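Local coordinates for protein glycosyl hydrolase, family 38 (Enterococcus faecalis, PDB 5KBP) that probably hydrolyses alpha-mannosidic linkages in carbohydrates, as a metal-dependent alpha-mannosidase of glycoside hydrolase family 38, at residues L545-K550 with L780-K785; G727-N732 with A791-A796; F718-D723 with E787-T792; R673-F678 with E739-G744; A523-N528 with K595-V600. All coordinates share one frame; numbering follows the deposited sequence.

All five contacts belong to the beta-sandwich region of the C-terminal half, and all lie away from the calcium site known for this protein at Phe-253 and Tyr-256. Contact 1 joins the two large antiparallel sheets face to face. Contacts 2 and 3, with centres about 6 Å apart, lay helix 789-799 over neighbouring strands of one of these sheets; they share Ala-791 and Thr-792, each centred about 11 Å from the centre of contact 1. Contact 4 lies in the other sheet, about 17 Å from contacts 2 and 3 between centres, and touches contact 2 where Ile-730 CD1 meets Phe-678 CG at 3.7 Å. Contact 5 stands at the sheet margins, about 19 Å from contact 1 between centres.

Contact 1: residues L545-K550 with L780-K785; sequences LTIADK and LSLHGK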
# COMPACT_ATOMS: atom_id res chain seq x y z
N LEU A 545 -17.69 33.38 -16.51
CA LEU A 545 -17.32 34.56 -15.75
C LEU A 545 -16.95 35.70 -16.69
O LEU A 545 -16.28 35.49 -17.71
CB LEU A 545 -16.15 34.27 -14.81
CG LEU A 545 -16.29 33.08 -13.87
CD1 LEU A 545 -15.10 33.00 -12.93
CD2 LEU A 545 -17.59 33.16 -13.08
N THR A 546 -17.38 36.91 -16.34
CA THR A 546 -16.97 38.13 -17.01
C THR A 546 -16.27 39.01 -15.97
O THR A 546 -16.92 39.56 -15.08
CB THR A 546 -18.16 38.86 -17.64
OG1 THR A 546 -18.70 38.06 -18.69
CG2 THR A 546 -17.72 40.21 -18.20
N ILE A 547 -14.95 39.13 -16.09
CA ILE A 547 -14.13 39.82 -15.11
C ILE A 547 -13.66 41.14 -15.69
O ILE A 547 -13.36 41.23 -16.88
CB ILE A 547 -12.92 38.95 -14.67
CG1 ILE A 547 -13.34 37.49 -14.53
CG2 ILE A 547 -12.34 39.47 -13.37
CD1 ILE A 547 -14.35 37.23 -13.45
N ALA A 548 -13.59 42.16 -14.84
CA ALA A 548 -13.08 43.47 -15.22
C ALA A 548 -11.92 43.83 -14.30
O ALA A 548 -12.09 43.90 -13.08
CB ALA A 548 -14.18 44.54 -15.13
N ASP A 549 -10.74 44.03 -14.88
CA ASP A 549 -9.56 44.45 -14.13
C ASP A 549 -9.72 45.93 -13.81
O ASP A 549 -9.55 46.79 -14.68
CB ASP A 549 -8.29 44.18 -14.93
CG ASP A 549 -7.04 44.22 -14.06
OD1 ASP A 549 -7.01 44.97 -13.07
OD2 ASP A 549 -6.08 43.48 -14.38
N LYS A 550 -10.06 46.24 -12.56
CA LYS A 550 -10.35 47.62 -12.18
C LYS A 550 -9.11 48.50 -12.16
O LYS A 550 -9.24 49.73 -12.18
CB LYS A 550 -11.03 47.65 -10.81
CG LYS A 550 -12.35 46.88 -10.77
CD LYS A 550 -12.92 46.79 -9.36
CE LYS A 550 -13.44 48.13 -8.87
NZ LYS A 550 -14.14 48.00 -7.56
N LEU A 780 -7.43 32.01 -10.76
CA LEU A 780 -7.17 33.01 -11.80
C LEU A 780 -6.56 34.24 -11.17
O LEU A 780 -6.90 34.62 -10.04
CB LEU A 780 -8.48 33.37 -12.54
CG LEU A 780 -8.50 34.42 -13.65
CD1 LEU A 780 -9.60 34.07 -14.65
CD2 LEU A 780 -8.73 35.82 -13.09
N SER A 781 -5.65 34.88 -11.90
CA SER A 781 -5.01 36.10 -11.43
C SER A 781 -4.69 36.98 -12.63
O SER A 781 -4.06 36.52 -13.59
CB SER A 781 -3.73 35.79 -10.64
OG SER A 781 -3.13 36.98 -10.16
N LEU A 782 -5.12 38.24 -12.57
CA LEU A 782 -4.94 39.19 -13.66
C LEU A 782 -3.81 40.16 -13.33
O LEU A 782 -3.55 40.47 -12.17
CB LEU A 782 -6.23 39.96 -13.93
CG LEU A 782 -7.45 39.11 -14.31
CD1 LEU A 782 -8.68 39.99 -14.50
CD2 LEU A 782 -7.17 38.29 -15.56
N HIS A 783 -3.15 40.64 -14.38
CA HIS A 783 -2.07 41.61 -14.22
C HIS A 783 -2.05 42.53 -15.43
O HIS A 783 -2.68 42.26 -16.46
CB HIS A 783 -0.71 40.92 -14.03
CG HIS A 783 -0.21 40.21 -15.25
ND1 HIS A 783 0.41 40.87 -16.29
CD2 HIS A 783 -0.23 38.90 -15.60
CE1 HIS A 783 0.75 40.00 -17.22
NE2 HIS A 783 0.37 38.79 -16.83
N GLY A 784 -1.32 43.64 -15.30
CA GLY A 784 -1.22 44.61 -16.37
C GLY A 784 0.13 44.61 -17.06
O GLY A 784 0.34 43.85 -18.01
N LYS A 785 1.05 45.45 -16.59
CA LYS A 785 2.37 45.53 -17.18
C LYS A 785 3.06 44.17 -17.08
O LYS A 785 2.88 43.46 -16.08
CB LYS A 785 3.20 46.61 -16.48
CG LYS A 785 4.49 47.00 -17.19
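Leu-782 meets both Ile-547 and Asp-549, one with the tip of its side chain and the other with its base. The methyl CD1 of Leu-782 reaches CG2 of Ile-547 at 3.9 Å, the two branched chains meeting at a slant. Nearer the backbone, CB of Leu-782 packs against OD2 of Asp-549 at 3.6 Å, the side chains running past each other in opposite senses. With CG of Asp-549 anti to its own N (chi1 -163°), the carboxylate reaches over to the other strand; OD2 still stops 4.1 Å from N of His-783 and makes no hydrogen bond with it. That N-H probably bonds to Gly-727 O on the neighbouring strand instead, while OD1 of the buried Asp-549 takes the backbone N of Lys-551, which holds the carboxylate at the strand end. The side chain of His-783 leaves the backbone away from strand 545-549, and its NE2 pairs with Asn-720. The strand axes are 8.6 Å apart and cross at -36°, the geometry of an aligned beta sandwich, and no hydrogen bond links the segments. Leu-545, Ile-547 and Leu-780 extend the apolar layer toward Leu-659 and Phe-661 of strand 659-667. Phe-556 and Leu-559 of strand 555-566 also line it, and helix 789-799 lies over the other face of strand 772-783, against Ser-781 and His-783.

Contact 2: residues G727-N732 with A791-A796; sequences GVTIFN and ATYQQA
Thr-729 and Thr-792 join hydroxyl to hydroxyl between a strand and the helix laid over it: OG1 of Thr-729 donates to OG1 of Thr-792 at 3.1 Å. OG1 of Thr-792 is also bonded to O of Arg-789, one turn back, and OG1 of Thr-729 to ND2 of Asn-720, which engages this buried hydroxyl from both strand and helix. CE1 of Tyr-793 comes to 3.8 Å from OG1 of Thr-729, at the ring edge, near its plane. The phenol starts on a CB directed away from the strand and swings back, its OH bonding to Glu-688. The other tight point is apolar. CB of Phe-731 packs on CB of Ala-796 at 3.6 Å, and the small methyl lets CA of Phe-731 and CA of Ala-796 close to 5.8 Å. CG of Phe-731, held between its backbone N and carbonyl carbon (chi1 54°), starts 4.1 Å from CB of Ala-796. The outer side of the helix is looser: Ala-791 is exposed, and of Gln-795, modelled only to CG, the nearest side-chain atom, CB, is 6.7 Å from CE1 of Phe-731. Helix and strand run nearly parallel, 13° between directions and 9.2 Å between axes. The helix lies over part of one face of the sheet, across strands 718-722, 727-732 and 772-783, with Phe-718 stacked on Tyr-793, while Ile-730 on the opposite face packs on strand 745-753.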
# COMPACT_ATOMS: atom_id res chain seq x y z
N GLY A 727 -2.47 40.68 -19.06
CA GLY A 727 -2.08 39.29 -18.94
C GLY A 727 -3.00 38.53 -18.01
O GLY A 727 -3.64 39.11 -17.12
N VAL A 728 -3.05 37.22 -18.22
CA VAL A 728 -3.86 36.31 -17.41
C VAL A 728 -2.98 35.18 -16.93
O VAL A 728 -2.25 34.57 -17.72
CB VAL A 728 -5.06 35.75 -18.21
CG1 VAL A 728 -5.87 34.80 -17.34
CG2 VAL A 728 -5.93 36.88 -18.72
N THR A 729 -3.04 34.89 -15.63
CA THR A 729 -2.32 33.77 -15.03
C THR A 729 -3.33 32.79 -14.44
O THR A 729 -4.25 33.20 -13.73
CB THR A 729 -1.35 34.24 -13.94
OG1 THR A 729 -0.37 35.11 -14.50
CG2 THR A 729 -0.65 33.05 -13.30
N ILE A 730 -3.16 31.51 -14.75
CA ILE A 730 -4.01 30.44 -14.25
C ILE A 730 -3.14 29.49 -13.45
O ILE A 730 -2.24 28.85 -14.00
CB ILE A 730 -4.72 29.69 -15.39
CG1 ILE A 730 -5.52 30.67 -16.27
CG2 ILE A 730 -5.63 28.60 -14.84
CD1 ILE A 730 -6.62 31.38 -15.53
N PHE A 731 -3.41 29.39 -12.15
CA PHE A 731 -2.68 28.49 -11.28
C PHE A 731 -3.56 27.31 -10.88
O PHE A 731 -4.79 27.36 -11.01
CB PHE A 731 -2.13 29.21 -10.04
CG PHE A 731 -3.18 29.95 -9.25
CD1 PHE A 731 -3.48 31.27 -9.54
CD2 PHE A 731 -3.83 29.33 -8.19
CE1 PHE A 731 -4.43 31.95 -8.80
CE2 PHE A 731 -4.78 30.01 -7.45
CZ PHE A 731 -5.08 31.33 -7.76
N ASN A 732 -2.91 26.25 -10.40
CA ASN A 732 -3.60 24.99 -10.16
C ASN A 732 -2.85 24.20 -9.09
O ASN A 732 -1.75 24.57 -8.67
CB ASN A 732 -3.70 24.16 -11.45
CG ASN A 732 -2.36 23.62 -11.90
OD1 ASN A 732 -1.98 22.50 -11.55
ND2 ASN A 732 -1.63 24.41 -12.67
N ALA A 791 4.64 38.90 -9.75
CA ALA A 791 3.90 38.90 -8.49
C ALA A 791 2.80 37.85 -8.51
O ALA A 791 2.53 37.20 -7.50
CB ALA A 791 3.32 40.29 -8.22
N THR A 792 2.14 37.67 -9.66
CA THR A 792 1.12 36.65 -9.79
C THR A 792 1.72 35.25 -9.70
O THR A 792 1.03 34.31 -9.28
CB THR A 792 0.36 36.81 -11.10
OG1 THR A 792 1.21 36.46 -12.20
CG2 THR A 792 -0.10 38.25 -11.26
N TYR A 793 2.98 35.10 -10.08
CA TYR A 793 3.64 33.80 -9.96
C TYR A 793 3.94 33.47 -8.51
O TYR A 793 3.76 32.33 -8.07
CB TYR A 793 4.93 33.77 -10.78
CG TYR A 793 4.74 33.96 -12.27
CD1 TYR A 793 3.48 33.96 -12.85
CD2 TYR A 793 5.84 34.14 -13.10
CE1 TYR A 793 3.32 34.14 -14.21
CE2 TYR A 793 5.69 34.31 -14.46
CZ TYR A 793 4.43 34.31 -15.01
OH TYR A 793 4.27 34.48 -16.37
N GLN A 794 4.39 34.47 -7.74
CA GLN A 794 4.68 34.25 -6.33
C GLN A 794 3.42 33.89 -5.55
O GLN A 794 3.42 32.95 -4.75
CB GLN A 794 5.35 35.49 -5.73
CG GLN A 794 6.75 35.77 -6.27
CD GLN A 794 7.39 36.99 -5.63
OE1 GLN A 794 6.78 38.06 -5.57
NE2 GLN A 794 8.61 36.83 -5.15
N GLN A 795 2.34 34.64 -5.78
CA GLN A 795 1.07 34.32 -5.12
C GLN A 795 0.50 33.00 -5.61
O GLN A 795 -0.24 32.34 -4.87
CB GLN A 795 0.07 35.45 -5.35
CG GLN A 795 0.45 36.77 -4.68
N ALA A 796 0.84 32.59 -6.83
CA ALA A 796 0.45 31.26 -7.30
C ALA A 796 1.19 30.18 -6.53
O ALA A 796 0.60 29.15 -6.16
CB ALA A 796 0.71 31.13 -8.80

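Contact 3: residues F718-D723 with E787-T792; sequences FVNVHD and EERFAT
His-722 and Arg-789 meet as two flat groups, imidazole against guanidinium, their planes only 17° apart. NE of Arg-789 lies over one face of the ring, 3.3 Å from CE1 of His-722, and NH2 of Arg-789 follows at 3.5 Å from NE2 of His-722. Although NE of Arg-789 is close to NE2 of His-722 as well, the angle is too poor for a hydrogen bond, and the contact rests on facing planes. The opposite face of the guanidinium is covered within the helical segment: CE2 of Phe-790 lies 4.0 Å from its plane, toward the rim, so the group is held between two rings. The bend of the arginine chain at chi3 (89°) turns it flat into this slot.

Hydrogen bonding fixes the imidazole. ND1 of His-722 donates to OD1 of Asn-720, two residues back on the same strand, at 2.7 Å, the oxygen lying slightly out of the ring plane. This bond probably sets the rotation of the ring, and the arginine charge above it might disfavour a second proton, an effect Glu-688 probably moderates.

Among ionic partners, NH1 of Arg-789 forms a salt bridge with Glu-688, while NH2 makes a long, weak pairing with a sulfate that probably came from the crystallisation liquor. The remaining contact is slight, CD of Arg-789 lying 4.3 Å from OD1 of Asn-720.

The interaction ties the beginning of helix 789-799 to the end of strand 718-722, with strand 686-690 supplying Glu-688 alongside.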
# COMPACT_ATOMS: atom_id res chain seq x y z
N PHE A 718 1.53 27.06 -12.60
CA PHE A 718 0.73 28.06 -13.30
C PHE A 718 1.07 28.05 -14.79
O PHE A 718 2.02 27.41 -15.23
CB PHE A 718 0.96 29.46 -12.71
CG PHE A 718 2.40 29.88 -12.70
CD1 PHE A 718 2.98 30.45 -13.82
CD2 PHE A 718 3.18 29.72 -11.57
CE1 PHE A 718 4.30 30.85 -13.82
CE2 PHE A 718 4.51 30.12 -11.55
CZ PHE A 718 5.07 30.68 -12.69
N VAL A 719 0.27 28.80 -15.54
CA VAL A 719 0.50 29.09 -16.95
C VAL A 719 -0.01 30.50 -17.22
O VAL A 719 -1.04 30.91 -16.66
CB VAL A 719 -0.18 28.06 -17.88
CG1 VAL A 719 -1.66 27.95 -17.56
CG2 VAL A 719 0.03 28.42 -19.33
N ASN A 720 0.71 31.25 -18.05
CA ASN A 720 0.43 32.67 -18.25
C ASN A 720 0.39 33.01 -19.73
O ASN A 720 1.14 32.45 -20.53
CB ASN A 720 1.48 33.54 -17.54
CG ASN A 720 1.30 35.02 -17.82
OD1 ASN A 720 1.88 35.55 -18.76
ND2 ASN A 720 0.49 35.68 -17.00
N VAL A 721 -0.49 33.95 -20.08
CA VAL A 721 -0.57 34.53 -21.42
C VAL A 721 -0.69 36.03 -21.26
O VAL A 721 -1.57 36.51 -20.53
CB VAL A 721 -1.77 33.97 -22.21
CG1 VAL A 721 -2.05 34.83 -23.43
CG2 VAL A 721 -1.52 32.53 -22.62
N HIS A 722 0.19 36.78 -21.92
CA HIS A 722 0.21 38.22 -21.75
C HIS A 722 0.79 38.89 -22.99
O HIS A 722 1.55 38.29 -23.75
CB HIS A 722 1.03 38.63 -20.51
CG HIS A 722 2.51 38.44 -20.67
ND1 HIS A 722 3.15 37.26 -20.37
CD2 HIS A 722 3.47 39.29 -21.11
CE1 HIS A 722 4.44 37.39 -20.61
NE2 HIS A 722 4.66 38.61 -21.06
N ASP A 723 0.40 40.15 -23.18
CA ASP A 723 1.03 41.01 -24.17
C ASP A 723 1.69 42.19 -23.47
O ASP A 723 2.06 42.09 -22.29
CB ASP A 723 0.03 41.49 -25.22
CG ASP A 723 -1.22 42.12 -24.62
OD1 ASP A 723 -1.18 42.53 -23.44
OD2 ASP A 723 -2.24 42.22 -25.33
N GLU A 787 5.87 43.30 -16.18
CA GLU A 787 6.61 43.15 -14.93
C GLU A 787 5.71 42.71 -13.78
O GLU A 787 6.21 42.11 -12.82
CB GLU A 787 7.32 44.45 -14.57
N GLU A 788 4.41 43.00 -13.85
CA GLU A 788 3.48 42.58 -12.81
C GLU A 788 3.19 41.08 -12.84
O GLU A 788 2.58 40.57 -11.90
CB GLU A 788 2.16 43.34 -12.95
CG GLU A 788 2.28 44.85 -12.82
CD GLU A 788 0.94 45.55 -12.91
OE1 GLU A 788 -0.09 44.85 -13.05
OE2 GLU A 788 0.90 46.80 -12.83
N ARG A 789 3.62 40.38 -13.89
CA ARG A 789 3.31 38.95 -14.00
C ARG A 789 4.03 38.14 -12.94
O ARG A 789 3.55 37.07 -12.54
CB ARG A 789 3.65 38.44 -15.40
CG ARG A 789 5.07 37.90 -15.54
CD ARG A 789 5.33 37.40 -16.95
NE ARG A 789 5.84 38.45 -17.83
CZ ARG A 789 7.08 38.49 -18.29
NH1 ARG A 789 7.94 37.54 -17.96
NH2 ARG A 789 7.46 39.48 -19.09
N PHE A 790 5.18 38.62 -12.46
CA PHE A 790 5.96 37.83 -11.51
C PHE A 790 5.33 37.83 -10.12
O PHE A 790 5.48 36.85 -9.38
CB PHE A 790 7.39 38.36 -11.45
CG PHE A 790 8.09 38.35 -12.78
CD1 PHE A 790 8.43 37.15 -13.39
CD2 PHE A 790 8.39 39.53 -13.44
CE1 PHE A 790 9.06 37.13 -14.62
CE2 PHE A 790 9.02 39.52 -14.66
CZ PHE A 790 9.35 38.32 -15.26
N ALA A 791 4.64 38.90 -9.75
CA ALA A 791 3.90 38.90 -8.49
C ALA A 791 2.80 37.85 -8.51
O ALA A 791 2.53 37.20 -7.50
CB ALA A 791 3.32 40.29 -8.22
N THR A 792 2.14 37.67 -9.66
CA THR A 792 1.12 36.65 -9.79
C THR A 792 1.72 35.25 -9.70
O THR A 792 1.03 34.31 -9.28
CB THR A 792 0.36 36.81 -11.10
OG1 THR A 792 1.21 36.46 -12.20
CG2 THR A 792 -0.10 38.25 -11.26

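Contact 4: residues R673-F678 with E739-G744; sequences RLRVLF and EVLADG
Arg-675 and Glu-739 bridge backbones that stay well apart, the nearest CA atoms being those of Phe-678 and Gly-744 at 8.5 Å, where strand 737-740 runs into a type I turn from Leu-741 to Gly-744. NH2 of Arg-675 forms a salt bridge to OE2 of Glu-739 at 2.8 Å. The flat groups do not face squarely: guanidinium and carboxylate planes are 47° apart, and CB of Glu-739 lies in the guanidinium plane at its edge, 3.6 Å from NH2 of Arg-675. Bends at chi2 and chi3 bring the arginine round to an extended glutamate. NH1 of Arg-675 pairs with Glu-563 and OE1 of Glu-739 takes the N-H of Asn-711, so both charged ends have a second partner. CD1 of Leu-741 adds apolar cover 3.8 Å from NH2 of Arg-675. NH2 of Arg-673 lies over one face of the Arg-675 guanidinium, and its own charge meets Phe-574 in a cation-pi contact. Gly-744 closes the turn with positive phi (82°), its N bonded to O of Leu-741. Strand 745-753 runs between strands 672-679 and 737-740 in their sheet, so the salt bridge spans it, over Ala-747, with strand 555-566 on the far side of 672-679.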
# COMPACT_ATOMS: atom_id res chain seq x y z
N ARG A 673 -12.31 13.21 -21.58
CA ARG A 673 -11.41 14.19 -20.97
C ARG A 673 -12.19 15.47 -20.71
O ARG A 673 -12.85 15.99 -21.62
CB ARG A 673 -10.20 14.48 -21.86
CG ARG A 673 -9.25 15.52 -21.29
CD ARG A 673 -8.33 16.08 -22.37
NE ARG A 673 -9.09 16.73 -23.43
CZ ARG A 673 -8.55 17.28 -24.51
NH1 ARG A 673 -9.32 17.85 -25.42
NH2 ARG A 673 -7.23 17.27 -24.67
N LEU A 674 -12.13 15.97 -19.48
CA LEU A 674 -12.81 17.19 -19.08
C LEU A 674 -11.79 18.28 -18.81
O LEU A 674 -10.83 18.07 -18.07
CB LEU A 674 -13.67 16.95 -17.84
CG LEU A 674 -14.41 18.18 -17.30
CD1 LEU A 674 -15.52 18.60 -18.25
CD2 LEU A 674 -14.96 17.91 -15.91
N ARG A 675 -12.00 19.45 -19.41
CA ARG A 675 -11.11 20.59 -19.25
C ARG A 675 -11.92 21.82 -18.88
O ARG A 675 -13.15 21.86 -19.04
CB ARG A 675 -10.30 20.87 -20.52
CG ARG A 675 -9.88 19.62 -21.29
CD ARG A 675 -9.81 19.91 -22.78
NE ARG A 675 -8.56 20.55 -23.18
CZ ARG A 675 -8.36 21.14 -24.35
NH1 ARG A 675 -9.35 21.19 -25.24
NH2 ARG A 675 -7.19 21.69 -24.64
N VAL A 676 -11.22 22.84 -18.39
CA VAL A 676 -11.79 24.15 -18.11
C VAL A 676 -11.08 25.17 -18.98
O VAL A 676 -9.85 25.12 -19.15
CB VAL A 676 -11.68 24.51 -16.61
CG1 VAL A 676 -10.24 24.44 -16.13
CG2 VAL A 676 -12.29 25.88 -16.34
N LEU A 677 -11.84 26.10 -19.55
CA LEU A 677 -11.34 27.03 -20.55
C LEU A 677 -11.26 28.44 -19.99
O LEU A 677 -12.11 28.86 -19.20
CB LEU A 677 -12.24 27.02 -21.80
CG LEU A 677 -11.91 26.03 -22.92
CD1 LEU A 677 -11.70 24.62 -22.40
CD2 LEU A 677 -13.01 26.06 -23.98
N PHE A 678 -10.22 29.17 -20.40
CA PHE A 678 -10.02 30.56 -19.99
C PHE A 678 -9.59 31.37 -21.20
O PHE A 678 -8.39 31.54 -21.46
CB PHE A 678 -8.99 30.68 -18.87
CG PHE A 678 -9.42 30.06 -17.58
CD1 PHE A 678 -10.26 30.75 -16.71
CD2 PHE A 678 -8.99 28.80 -17.21
CE1 PHE A 678 -10.66 30.19 -15.52
CE2 PHE A 678 -9.38 28.24 -16.02
CZ PHE A 678 -10.22 28.93 -15.17
N GLU A 739 -3.16 23.41 -22.41
CA GLU A 739 -2.97 23.70 -23.82
C GLU A 739 -3.44 25.13 -24.09
O GLU A 739 -4.52 25.52 -23.63
CB GLU A 739 -3.74 22.72 -24.71
CG GLU A 739 -3.64 23.03 -26.19
CD GLU A 739 -4.32 21.98 -27.06
OE1 GLU A 739 -3.92 21.84 -28.24
OE2 GLU A 739 -5.23 21.30 -26.56
N VAL A 740 -2.63 25.89 -24.81
CA VAL A 740 -2.97 27.24 -25.22
C VAL A 740 -3.54 27.16 -26.62
O VAL A 740 -2.81 26.88 -27.58
CB VAL A 740 -1.75 28.18 -25.15
CG1 VAL A 740 -2.16 29.60 -25.49
CG2 VAL A 740 -1.11 28.11 -23.78
N LEU A 741 -4.84 27.41 -26.75
CA LEU A 741 -5.51 27.26 -28.03
C LEU A 741 -5.15 28.41 -28.97
O LEU A 741 -4.51 29.40 -28.58
CB LEU A 741 -7.02 27.17 -27.83
CG LEU A 741 -7.63 25.77 -27.69
CD1 LEU A 741 -6.85 24.90 -26.71
CD2 LEU A 741 -9.09 25.86 -27.27
N ALA A 742 -5.57 28.27 -30.23
CA ALA A 742 -5.15 29.21 -31.27
C ALA A 742 -5.66 30.62 -31.03
O ALA A 742 -5.00 31.59 -31.42
CB ALA A 742 -5.60 28.70 -32.64
N ASP A 743 -6.83 30.76 -30.40
CA ASP A 743 -7.38 32.07 -30.09
C ASP A 743 -6.94 32.59 -28.73
O ASP A 743 -7.58 33.49 -28.17
CB ASP A 743 -8.91 32.04 -30.18
CG ASP A 743 -9.52 30.94 -29.34
OD1 ASP A 743 -9.24 30.89 -28.12
OD2 ASP A 743 -10.30 30.13 -29.89
N GLY A 744 -5.85 32.04 -28.17
CA GLY A 744 -5.36 32.47 -26.88
C GLY A 744 -6.05 31.86 -25.69
O GLY A 744 -5.75 32.25 -24.55

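Contact 5: residues A523-N528 with K595-V600; sequences AQPATN and KENSPV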
# COMPACT_ATOMS: atom_id res chain seq x y z
N ALA A 523 -20.02 40.77 -2.28
CA ALA A 523 -20.91 40.16 -3.25
C ALA A 523 -22.22 40.93 -3.35
O ALA A 523 -22.73 41.44 -2.34
CB ALA A 523 -21.20 38.70 -2.89
N GLN A 524 -22.75 41.01 -4.57
CA GLN A 524 -24.07 41.57 -4.85
C GLN A 524 -24.94 40.42 -5.36
O GLN A 524 -24.98 40.16 -6.57
CB GLN A 524 -24.00 42.70 -5.88
CG GLN A 524 -23.21 43.92 -5.41
CD GLN A 524 -21.71 43.70 -5.41
OE1 GLN A 524 -21.16 43.10 -6.34
NE2 GLN A 524 -21.04 44.17 -4.37
N PRO A 525 -25.66 39.72 -4.48
CA PRO A 525 -26.32 38.47 -4.90
C PRO A 525 -27.49 38.67 -5.85
O PRO A 525 -27.84 37.72 -6.56
CB PRO A 525 -26.79 37.86 -3.57
CG PRO A 525 -26.94 39.03 -2.66
CD PRO A 525 -25.87 40.01 -3.05
N ALA A 526 -28.10 39.86 -5.88
CA ALA A 526 -29.26 40.05 -6.75
C ALA A 526 -28.89 39.93 -8.22
O ALA A 526 -29.75 39.61 -9.05
CB ALA A 526 -29.90 41.41 -6.47
N THR A 527 -27.63 40.19 -8.57
CA THR A 527 -27.15 40.08 -9.94
C THR A 527 -26.01 39.08 -10.09
O THR A 527 -25.41 39.01 -11.17
CB THR A 527 -26.70 41.46 -10.45
OG1 THR A 527 -25.68 41.97 -9.59
CG2 THR A 527 -27.87 42.42 -10.47
N ASN A 528 -25.72 38.30 -9.05
CA ASN A 528 -24.64 37.30 -9.07
C ASN A 528 -23.30 37.96 -9.41
O ASN A 528 -22.65 37.62 -10.40
CB ASN A 528 -24.97 36.17 -10.04
CG ASN A 528 -26.20 35.39 -9.64
OD1 ASN A 528 -26.54 35.31 -8.46
ND2 ASN A 528 -26.87 34.80 -10.62
N LYS A 595 -23.10 31.57 -1.42
CA LYS A 595 -22.92 30.80 -0.19
C LYS A 595 -22.42 31.66 0.96
O LYS A 595 -22.97 31.60 2.06
CB LYS A 595 -21.95 29.63 -0.44
CG LYS A 595 -22.48 28.57 -1.39
CD LYS A 595 -23.72 27.89 -0.81
CE LYS A 595 -24.26 26.84 -1.76
NZ LYS A 595 -25.46 26.16 -1.21
N GLU A 596 -21.38 32.45 0.73
CA GLU A 596 -20.83 33.34 1.75
C GLU A 596 -20.79 34.76 1.22
O GLU A 596 -20.58 34.99 0.03
CB GLU A 596 -19.43 32.90 2.18
CG GLU A 596 -19.39 31.58 2.94
CD GLU A 596 -17.99 31.01 3.04
OE1 GLU A 596 -17.53 30.37 2.07
OE2 GLU A 596 -17.34 31.19 4.09
N ASN A 597 -20.99 35.72 2.12
CA ASN A 597 -20.92 37.13 1.76
C ASN A 597 -20.55 37.93 3.01
O ASN A 597 -21.31 37.94 3.98
CB ASN A 597 -22.23 37.63 1.16
CG ASN A 597 -22.09 38.99 0.51
OD1 ASN A 597 -20.98 39.49 0.32
ND2 ASN A 597 -23.22 39.59 0.14
N SER A 598 -19.40 38.58 2.96
CA SER A 598 -18.90 39.36 4.09
C SER A 598 -18.03 40.48 3.53
O SER A 598 -17.69 40.47 2.34
CB SER A 598 -18.11 38.49 5.07
OG SER A 598 -16.86 38.11 4.51
N PRO A 599 -17.68 41.47 4.35
CA PRO A 599 -16.78 42.52 3.87
C PRO A 599 -15.40 42.02 3.47
O PRO A 599 -14.67 42.75 2.78
CB PRO A 599 -16.70 43.49 5.06
CG PRO A 599 -17.97 43.28 5.79
CD PRO A 599 -18.28 41.82 5.65
N VAL A 600 -15.01 40.81 3.87
CA VAL A 600 -13.67 40.30 3.60
C VAL A 600 -13.67 39.07 2.71
O VAL A 600 -12.60 38.71 2.19
CB VAL A 600 -12.91 40.01 4.91
CG1 VAL A 600 -12.81 41.26 5.77
CG2 VAL A 600 -13.57 38.87 5.67
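Asn-597 turns its side-chain amide onto the backbone of Ala-523, imitating a beta-ladder pair at the margin of the beta sandwich of the family 38 C-terminal region. OD1 of Asn-597 accepts the N-H of Ala-523 at 3.1 Å, and ND2 of Asn-597 donates a hydrogen bond to O of Ala-523, also at 3.1 Å. One amide thereby satisfies both backbone polar groups of one alanine. Neither bond is straight: the N-H...O angles are 150° and 140°, and each donor stands above the carbonyl plane it approaches. The amide thus sits obliquely across the alanine backbone. CB of Ala-523 is tucked beneath it, 3.3 Å from OD1 of Asn-597 and 3.5 Å from CG of Asn-597. A chi1 of -167° carries CG opposite the backbone N and extends the asparagine from its strand to this site, and backbone bonding between Ser-598 and Leu-522 continues the link on one side.

The pair of bonds joins two sheet edges. Strand 523-524 ends the sheet that holds strands 555-566 and 672-679 and leads through a type I turn, Gln-524 to Thr-527, into strand 529-531. Strand 591-597 is an outer strand of the sheet that holds strands 601-613 and 772-783; just before Asn-597 a classic beta bulge places Lys-595 and Glu-596 together opposite Ser-603. Tyr-604 and Ala-602 of strand 601-613 and Met-530 pack on Ala-523, which is buried, while the turn beyond it is exposed. Exposed Pro-525 brushes Asn-597 from the side of the turn, the side chains roughly perpendicular, with CD of Pro-525 4.2 Å from ND2 of Asn-597.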